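PDB 6Q1S: probable amino acid aminotransferase from Mycobacterium tuberculosis, which belongs to the class IV aminotransferases, proteins of two alpha/beta domains, and holds 4'-deoxy-4'-aminopyridoxal-5'-phosphate and 2-oxoglutaric acid in this structure. Local coordinates for residues 18-23 against 105-109; 39-45 against 286-291; 132-137 against 177-183. All coordinates share one frame; numbering follows the deposited sequence.

How the contacts relate
Contacts 1 and 2 reach the antiparallel N-terminal sheet, contact 1 on strand 106-113 and contact 2 on 42-43, one of its two edge strands within the chain. Their centres lie about 28 Å apart, and they cross along the chain, because 39-45 falls between the segments of contact 1 while 286-291 comes after both. Contact 2 thus brings the C-terminal tail against the N-terminal sheet. Contact 3 is nested in the loop it closes, at the ends of parallel strands 126-132 and 172-176 of the mixed sheet, across the chain's centre and about 33 Å from contact 2, centre to centre. Contacts 1 and 3 lie where the second subunit packs, whereas contact 2 stays within one chain.

Contact 1 (18-23 against 105-109); sequences LLHADD and PTAYV
Tyr108 lies against Leu18 and Leu19 along almost its whole length. Its CB starts beside the CD2 methyl of Leu18, and chi1 of 62° sets CG between the backbone N and the carbonyl carbon, so that CG and CD1 pass beneath that same methyl, which sits 3.9 Å from the ring centroid and 21° off the normal, a CH-pi contact over one face. Further out, CE1 meets Leu19 CD2 at 3.6 Å, the leucine crossing the tyrosine at about a right angle. At the tip, OH passes 3.8 Å from Leu19 CD1 and is hydrogen-bonded to Ala21 O of the second subunit, so a long aromatic residue with a polar end suits a site running from an apolar layer to the dimer interface. Tyr108 lies on strand 106-113 of the antiparallel sheet, flanked by strands 3-6 and 89-96, and it and Thr106 point at the loop preceding helix 24-27. Asp23 is the N-cap of that helix: OD1 accepts from Ala25 N and is bonded to Ser96 OG. OD2 takes a hydrogen bond from Thr106 OG1, modelled at a doubtfully short 2.4 Å. The other Thr106 branch, CG2, rests on Leu19 CD2 at 3.7 Å.

Contact 2 (39-45 against 286-291); sequences RDGRACL and AIVSDR
A two-residue beta-hairpin, turning through Asp40 and Gly41 in a type I' turn, meets the C-terminal tail that follows helix 275-286, with Arg291 reaching across to the hairpin's carbonyls. Gly41 suits the second turn position because at its positive phi and near-zero psi a CB would be jammed against the carbonyl O of Asp40. The Arg291 chain runs extended from CG to NE and delivers NH2 to Arg39 O in a 2.9 Å hydrogen bond, fairly straight at 158°. NH2 lies in the carbonyl plane of Arg39, and Arg39 O in turn lies close to the guanidinium plane of Arg291. The same NH2 is 3.0 Å from Arg42 O and 3.4 Å from Cys44 SG.

Arg42 slides past Arg291 in the opposite direction. Arg291 CD sits over the centre of the Arg42 guanidinium, and Arg42 CB over the rim of the Arg291 guanidinium; the two planes are 21° apart. The like charges are therefore offset, with aliphatic carbons against the flat groups, although Arg42 NE remains 4.3 Å from Arg291 NE.

Deeper in, Ile287 swings CD1 to within 3.3 Å of Arg39 NH1, which is salt-bridged to Asp284, while Arg39 NE pairs with Glu88. The compact Cys44 lets its CB approach Ile287 O at 3.3 Å. Beside it, Leu45 is the N-cap of helix 46-59, and its N donates to Asp290 OD2 at 2.7 Å, meeting the oxygen from above the carboxylate plane; the leucine side chain passes the aspartate at a slant, its CD2 methyl 3.5 Å from Asp290 CG.

Contact 3 (132-137 against 177-183); sequences DRGLPA and STDGYVL
Leu135 and Thr178 make the hydrogen bond that ties the two loops together: Thr178 N donates to Leu135 O at 3.3 Å with an N-H...O angle of 152°. The donor stands well above the carbonyl plane. The same oxygen is approached by Ser177 CB at 3.0 Å, a tight fit that the small serine side chain permits. Thr178 also lays OG1 across the Gly134 peptide, 3.5 Å from Gly134 C.

Polar side chains shape each loop from within. Asp132 OD1 accepts from Gly134 N at 2.7 Å, forming an Asx turn, and glycine suits its closing position because at phi near 90° and psi close to zero a CB would be pressed against the carbonyl O of Arg133. In the partner loop Ser177 OG accepts from Tyr181 N at 3.0 Å, spanning the type I turn from Ser177 to Gly180. With chi1 of 64°, OG sits between the backbone N and the carbonyl carbon, and CB is left to meet Leu135 O.

These loops follow the C-terminal ends of strands 126-132 and 172-176, parallel neighbours in the mixed sheet joined by a beta-alpha-beta crossover through helix 156-166. The second subunit lies close by: Asp132 O accepts from its Trp145 NE1, and Leu135 and Pro136 pack on Gly134 of that subunit.

Apolar contact comes from Leu183, whose CD1 meets Arg133 CB at 3.7 Å, the side chains crossing at about a right angle. The methylenes of Arg133 thus serve as the greasy part of a charged residue. Its chain bends at chi2 and carries the guanidinium away from Leu183, with Leu135 CD1 over the rim of one face; the side chain stands about 8 Å from the bound 4'-deoxy-4'-aminopyridoxal-5'-phosphate.

Contact 1 (18-23 against 105-109)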
# COMPACT_ATOMS: atom_id res chain seq x y z
N LEU B 18 14.82 -14.83 5.08
CA LEU B 18 15.74 -13.73 4.85
C LEU B 18 15.39 -12.48 5.64
O LEU B 18 16.29 -11.80 6.14
CB LEU B 18 15.81 -13.39 3.36
CG LEU B 18 16.64 -12.16 3.01
CD1 LEU B 18 18.09 -12.34 3.43
CD2 LEU B 18 16.54 -11.85 1.53
N LEU B 19 14.11 -12.17 5.77
CA LEU B 19 13.67 -10.90 6.33
C LEU B 19 13.28 -11.06 7.79
O LEU B 19 12.69 -12.08 8.18
CB LEU B 19 12.49 -10.34 5.53
CG LEU B 19 12.69 -10.40 4.02
CD1 LEU B 19 11.37 -10.27 3.30
CD2 LEU B 19 13.66 -9.32 3.59
N HIS B 20 13.60 -10.05 8.59
CA HIS B 20 13.22 -10.02 9.99
C HIS B 20 11.75 -9.62 10.13
O HIS B 20 11.12 -9.12 9.20
CB HIS B 20 14.12 -9.07 10.76
CG HIS B 20 15.56 -9.47 10.78
ND1 HIS B 20 16.16 -10.05 11.87
CD2 HIS B 20 16.51 -9.40 9.82
CE1 HIS B 20 17.43 -10.31 11.59
NE2 HIS B 20 17.66 -9.92 10.35
N ALA B 21 11.21 -9.86 11.33
CA ALA B 21 9.80 -9.57 11.58
C ALA B 21 9.51 -8.07 11.61
O ALA B 21 8.35 -7.68 11.50
CB ALA B 21 9.35 -10.21 12.89
N ASP B 22 10.54 -7.24 11.77
CA ASP B 22 10.37 -5.80 11.87
C ASP B 22 10.85 -5.06 10.62
O ASP B 22 11.02 -3.84 10.67
CB ASP B 22 11.10 -5.26 13.11
CG ASP B 22 12.54 -5.71 13.18
OD1 ASP B 22 13.26 -5.26 14.09
OD2 ASP B 22 12.96 -6.49 12.30
N ASP B 23 11.07 -5.77 9.52
CA ASP B 23 11.43 -5.11 8.27
C ASP B 23 10.26 -4.28 7.78
O ASP B 23 9.12 -4.75 7.76
CB ASP B 23 11.83 -6.14 7.22
CG ASP B 23 12.56 -5.52 6.04
OD1 ASP B 23 11.90 -4.80 5.25
OD2 ASP B 23 13.78 -5.74 5.90
N PRO B 105 19.18 -0.18 4.40
CA PRO B 105 17.96 -0.64 3.73
C PRO B 105 18.08 -2.08 3.27
O PRO B 105 19.17 -2.59 3.02
CB PRO B 105 17.84 0.32 2.54
CG PRO B 105 19.24 0.73 2.25
CD PRO B 105 19.94 0.77 3.58
N THR B 106 16.93 -2.74 3.15
CA THR B 106 16.86 -4.12 2.70
C THR B 106 16.80 -4.14 1.17
O THR B 106 16.03 -3.40 0.56
CB THR B 106 15.64 -4.83 3.28
OG1 THR B 106 15.65 -4.70 4.71
CG2 THR B 106 15.65 -6.30 2.91
N ALA B 107 17.64 -4.99 0.57
CA ALA B 107 17.73 -5.05 -0.89
C ALA B 107 18.13 -6.45 -1.31
O ALA B 107 19.15 -6.97 -0.83
CB ALA B 107 18.75 -4.03 -1.41
N TYR B 108 17.34 -7.07 -2.18
CA TYR B 108 17.70 -8.38 -2.71
C TYR B 108 17.00 -8.59 -4.05
O TYR B 108 16.12 -7.83 -4.45
CB TYR B 108 17.35 -9.50 -1.73
CG TYR B 108 15.89 -9.65 -1.39
CD1 TYR B 108 15.32 -8.94 -0.34
CD2 TYR B 108 15.07 -10.52 -2.11
CE1 TYR B 108 13.98 -9.08 -0.02
CE2 TYR B 108 13.74 -10.66 -1.80
CZ TYR B 108 13.19 -9.94 -0.75
OH TYR B 108 11.86 -10.09 -0.44
N VAL B 109 17.42 -9.65 -4.74
CA VAL B 109 16.91 -10.03 -6.05
C VAL B 109 16.32 -11.42 -5.95
O VAL B 109 16.90 -12.31 -5.33
CB VAL B 109 18.03 -9.97 -7.11
CG1 VAL B 109 17.62 -10.71 -8.38
CG2 VAL B 109 18.40 -8.53 -7.42

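Contact 2 (39-45 against 286-291)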
# COMPACT_ATOMS: atom_id res chain seq x y z
N ARG B 39 13.96 -14.06 -20.49
CA ARG B 39 13.57 -14.73 -21.72
C ARG B 39 14.80 -14.94 -22.59
O ARG B 39 15.56 -13.99 -22.84
CB ARG B 39 12.51 -13.92 -22.48
CG ARG B 39 12.28 -14.41 -23.90
CD ARG B 39 11.27 -13.55 -24.65
NE ARG B 39 9.89 -13.90 -24.31
CZ ARG B 39 8.82 -13.43 -24.95
NH1 ARG B 39 8.97 -12.59 -25.96
NH2 ARG B 39 7.60 -13.80 -24.57
N ASP B 40 14.99 -16.18 -23.03
CA ASP B 40 16.09 -16.55 -23.93
C ASP B 40 17.44 -16.16 -23.35
O ASP B 40 18.28 -15.54 -24.01
CB ASP B 40 15.89 -15.94 -25.33
CG ASP B 40 14.69 -16.52 -26.05
OD1 ASP B 40 14.50 -16.20 -27.24
OD2 ASP B 40 13.92 -17.28 -25.42
N GLY B 41 17.65 -16.53 -22.09
CA GLY B 41 18.96 -16.46 -21.47
C GLY B 41 19.32 -15.16 -20.79
O GLY B 41 20.43 -15.06 -20.25
N ARG B 42 18.43 -14.17 -20.77
CA ARG B 42 18.77 -12.88 -20.19
C ARG B 42 17.52 -12.18 -19.69
O ARG B 42 16.43 -12.36 -20.24
CB ARG B 42 19.49 -11.99 -21.22
CG ARG B 42 20.99 -12.21 -21.29
CD ARG B 42 21.52 -11.96 -22.69
NE ARG B 42 21.54 -10.54 -23.03
CZ ARG B 42 21.84 -10.06 -24.23
NH1 ARG B 42 21.85 -8.75 -24.45
NH2 ARG B 42 22.12 -10.89 -25.22
N ALA B 43 17.69 -11.39 -18.63
CA ALA B 43 16.62 -10.51 -18.18
C ALA B 43 16.46 -9.36 -19.16
O ALA B 43 17.44 -8.84 -19.70
CB ALA B 43 16.92 -9.98 -16.78
N CYS B 44 15.21 -8.96 -19.38
CA CYS B 44 14.89 -7.99 -20.43
C CYS B 44 14.83 -6.57 -19.87
O CYS B 44 14.21 -6.34 -18.83
CB CYS B 44 13.56 -8.35 -21.08
SG CYS B 44 13.52 -10.03 -21.77
N LEU B 45 15.49 -5.64 -20.56
CA LEU B 45 15.42 -4.21 -20.26
C LEU B 45 15.84 -3.93 -18.81
O LEU B 45 15.07 -3.38 -18.01
CB LEU B 45 14.02 -3.67 -20.54
CG LEU B 45 13.47 -3.88 -21.95
CD1 LEU B 45 12.03 -3.42 -22.03
CD2 LEU B 45 14.32 -3.16 -22.98
N ALA B 286 10.03 -5.24 -28.41
CA ALA B 286 10.27 -4.18 -27.44
C ALA B 286 11.16 -4.67 -26.30
O ALA B 286 12.13 -4.00 -25.93
CB ALA B 286 8.94 -3.66 -26.91
N ILE B 287 10.84 -5.83 -25.73
CA ILE B 287 11.58 -6.35 -24.59
C ILE B 287 12.99 -6.80 -24.96
O ILE B 287 13.80 -7.05 -24.06
CB ILE B 287 10.81 -7.52 -23.96
CG1 ILE B 287 10.60 -8.62 -25.00
CG2 ILE B 287 9.48 -7.05 -23.40
CD1 ILE B 287 10.14 -9.94 -24.43
N VAL B 288 13.29 -6.89 -26.25
CA VAL B 288 14.62 -7.21 -26.75
C VAL B 288 15.24 -6.03 -27.47
O VAL B 288 16.37 -6.13 -27.97
CB VAL B 288 14.58 -8.47 -27.65
CG1 VAL B 288 15.97 -8.97 -28.02
CG2 VAL B 288 13.82 -9.58 -26.94
N SER B 289 14.56 -4.88 -27.49
CA SER B 289 15.11 -3.70 -28.14
C SER B 289 16.40 -3.24 -27.46
O SER B 289 17.22 -2.57 -28.09
CB SER B 289 14.08 -2.57 -28.13
OG SER B 289 13.79 -2.15 -26.80
N ASP B 290 16.58 -3.57 -26.18
CA ASP B 290 17.85 -3.31 -25.53
C ASP B 290 18.97 -4.13 -26.14
O ASP B 290 20.13 -3.69 -26.18
CB ASP B 290 17.74 -3.59 -24.03
CG ASP B 290 17.22 -4.99 -23.73
OD1 ASP B 290 16.74 -5.65 -24.68
OD2 ASP B 290 17.29 -5.42 -22.57
N ARG B 291 18.66 -5.34 -26.62
CA ARG B 291 19.66 -6.18 -27.28
C ARG B 291 19.73 -5.86 -28.77
O ARG B 291 20.47 -4.97 -29.19
CB ARG B 291 19.35 -7.66 -27.06
CG ARG B 291 18.73 -7.98 -25.71
CD ARG B 291 18.43 -9.47 -25.59
NE ARG B 291 17.59 -9.78 -24.43
CZ ARG B 291 17.28 -11.01 -24.05
NH1 ARG B 291 17.74 -12.06 -24.73
NH2 ARG B 291 16.51 -11.21 -22.99

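Contact 3 (132-137 against 177-183)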
# COMPACT_ATOMS: atom_id res chain seq x y z
N ASP B 132 -13.99 2.76 -11.26
CA ASP B 132 -13.60 4.07 -10.75
C ASP B 132 -12.39 3.93 -9.84
O ASP B 132 -12.41 3.16 -8.87
CB ASP B 132 -14.76 4.71 -10.00
CG ASP B 132 -14.58 6.21 -9.80
OD1 ASP B 132 -13.44 6.65 -9.54
OD2 ASP B 132 -15.59 6.94 -9.89
N ARG B 133 -11.33 4.68 -10.14
CA ARG B 133 -10.14 4.66 -9.30
C ARG B 133 -10.28 5.60 -8.11
O ARG B 133 -9.70 5.34 -7.05
CB ARG B 133 -8.91 5.01 -10.14
CG ARG B 133 -7.63 5.20 -9.34
CD ARG B 133 -7.25 3.92 -8.62
NE ARG B 133 -6.03 4.08 -7.85
CZ ARG B 133 -5.99 4.49 -6.58
NH1 ARG B 133 -7.12 4.78 -5.95
NH2 ARG B 133 -4.84 4.61 -5.95
N GLY B 134 -11.05 6.67 -8.26
CA GLY B 134 -11.18 7.67 -7.23
C GLY B 134 -10.20 8.81 -7.33
O GLY B 134 -10.36 9.80 -6.61
N LEU B 135 -9.21 8.71 -8.21
CA LEU B 135 -8.24 9.77 -8.38
C LEU B 135 -8.57 10.60 -9.61
O LEU B 135 -8.97 10.05 -10.64
CB LEU B 135 -6.83 9.19 -8.56
CG LEU B 135 -6.03 8.68 -7.36
CD1 LEU B 135 -4.77 7.99 -7.84
CD2 LEU B 135 -5.68 9.85 -6.46
N PRO B 136 -8.43 11.91 -9.51
CA PRO B 136 -8.52 12.76 -10.70
C PRO B 136 -7.19 12.78 -11.45
O PRO B 136 -6.13 12.43 -10.92
CB PRO B 136 -8.87 14.14 -10.14
CG PRO B 136 -8.31 14.12 -8.76
CD PRO B 136 -8.38 12.70 -8.27
N ALA B 137 -7.27 13.19 -12.72
CA ALA B 137 -6.11 13.18 -13.60
C ALA B 137 -4.99 14.09 -13.11
O ALA B 137 -3.83 13.89 -13.50
CB ALA B 137 -6.53 13.58 -15.01
N SER B 177 -10.51 7.51 -14.07
CA SER B 177 -10.49 8.60 -13.11
C SER B 177 -11.88 9.18 -12.89
O SER B 177 -12.80 8.96 -13.69
CB SER B 177 -9.53 9.69 -13.58
OG SER B 177 -9.98 10.27 -14.79
N THR B 178 -12.03 9.93 -11.80
CA THR B 178 -13.29 10.61 -11.53
C THR B 178 -13.62 11.61 -12.64
O THR B 178 -14.80 11.89 -12.90
CB THR B 178 -13.24 11.32 -10.18
OG1 THR B 178 -12.67 10.44 -9.20
CG2 THR B 178 -14.64 11.71 -9.72
N ASP B 179 -12.60 12.15 -13.29
CA ASP B 179 -12.78 13.04 -14.42
C ASP B 179 -13.32 12.31 -15.65
O ASP B 179 -13.86 12.95 -16.55
CB ASP B 179 -11.42 13.69 -14.71
CG ASP B 179 -11.46 15.20 -14.66
OD1 ASP B 179 -12.56 15.79 -14.62
OD2 ASP B 179 -10.36 15.79 -14.50
N GLY B 180 -13.20 10.99 -15.68
CA GLY B 180 -13.66 10.19 -16.79
C GLY B 180 -12.58 9.84 -17.77
O GLY B 180 -12.89 9.37 -18.88
N TYR B 181 -11.32 10.05 -17.41
CA TYR B 181 -10.18 9.76 -18.27
C TYR B 181 -9.55 8.42 -17.89
O TYR B 181 -9.52 8.05 -16.71
CB TYR B 181 -9.13 10.88 -18.19
CG TYR B 181 -9.64 12.21 -18.71
CD1 TYR B 181 -10.08 13.19 -17.83
CD2 TYR B 181 -9.68 12.48 -20.07
CE1 TYR B 181 -10.55 14.40 -18.29
CE2 TYR B 181 -10.15 13.69 -20.54
CZ TYR B 181 -10.59 14.65 -19.64
OH TYR B 181 -11.06 15.86 -20.11
N VAL B 182 -9.05 7.70 -18.89
CA VAL B 182 -8.42 6.41 -18.66
C VAL B 182 -7.07 6.62 -17.97
O VAL B 182 -6.27 7.47 -18.38
CB VAL B 182 -8.26 5.64 -19.97
CG1 VAL B 182 -7.52 4.33 -19.74
CG2 VAL B 182 -9.63 5.37 -20.58
N LEU B 183 -6.82 5.84 -16.92
CA LEU B 183 -5.57 5.93 -16.17
C LEU B 183 -4.63 4.79 -16.54
O LEU B 183 -3.76 4.95 -17.40
CB LEU B 183 -5.86 5.92 -14.67
CG LEU B 183 -6.61 7.14 -14.13
CD1 LEU B 183 -6.94 6.96 -12.65
CD2 LEU B 183 -5.79 8.40 -14.34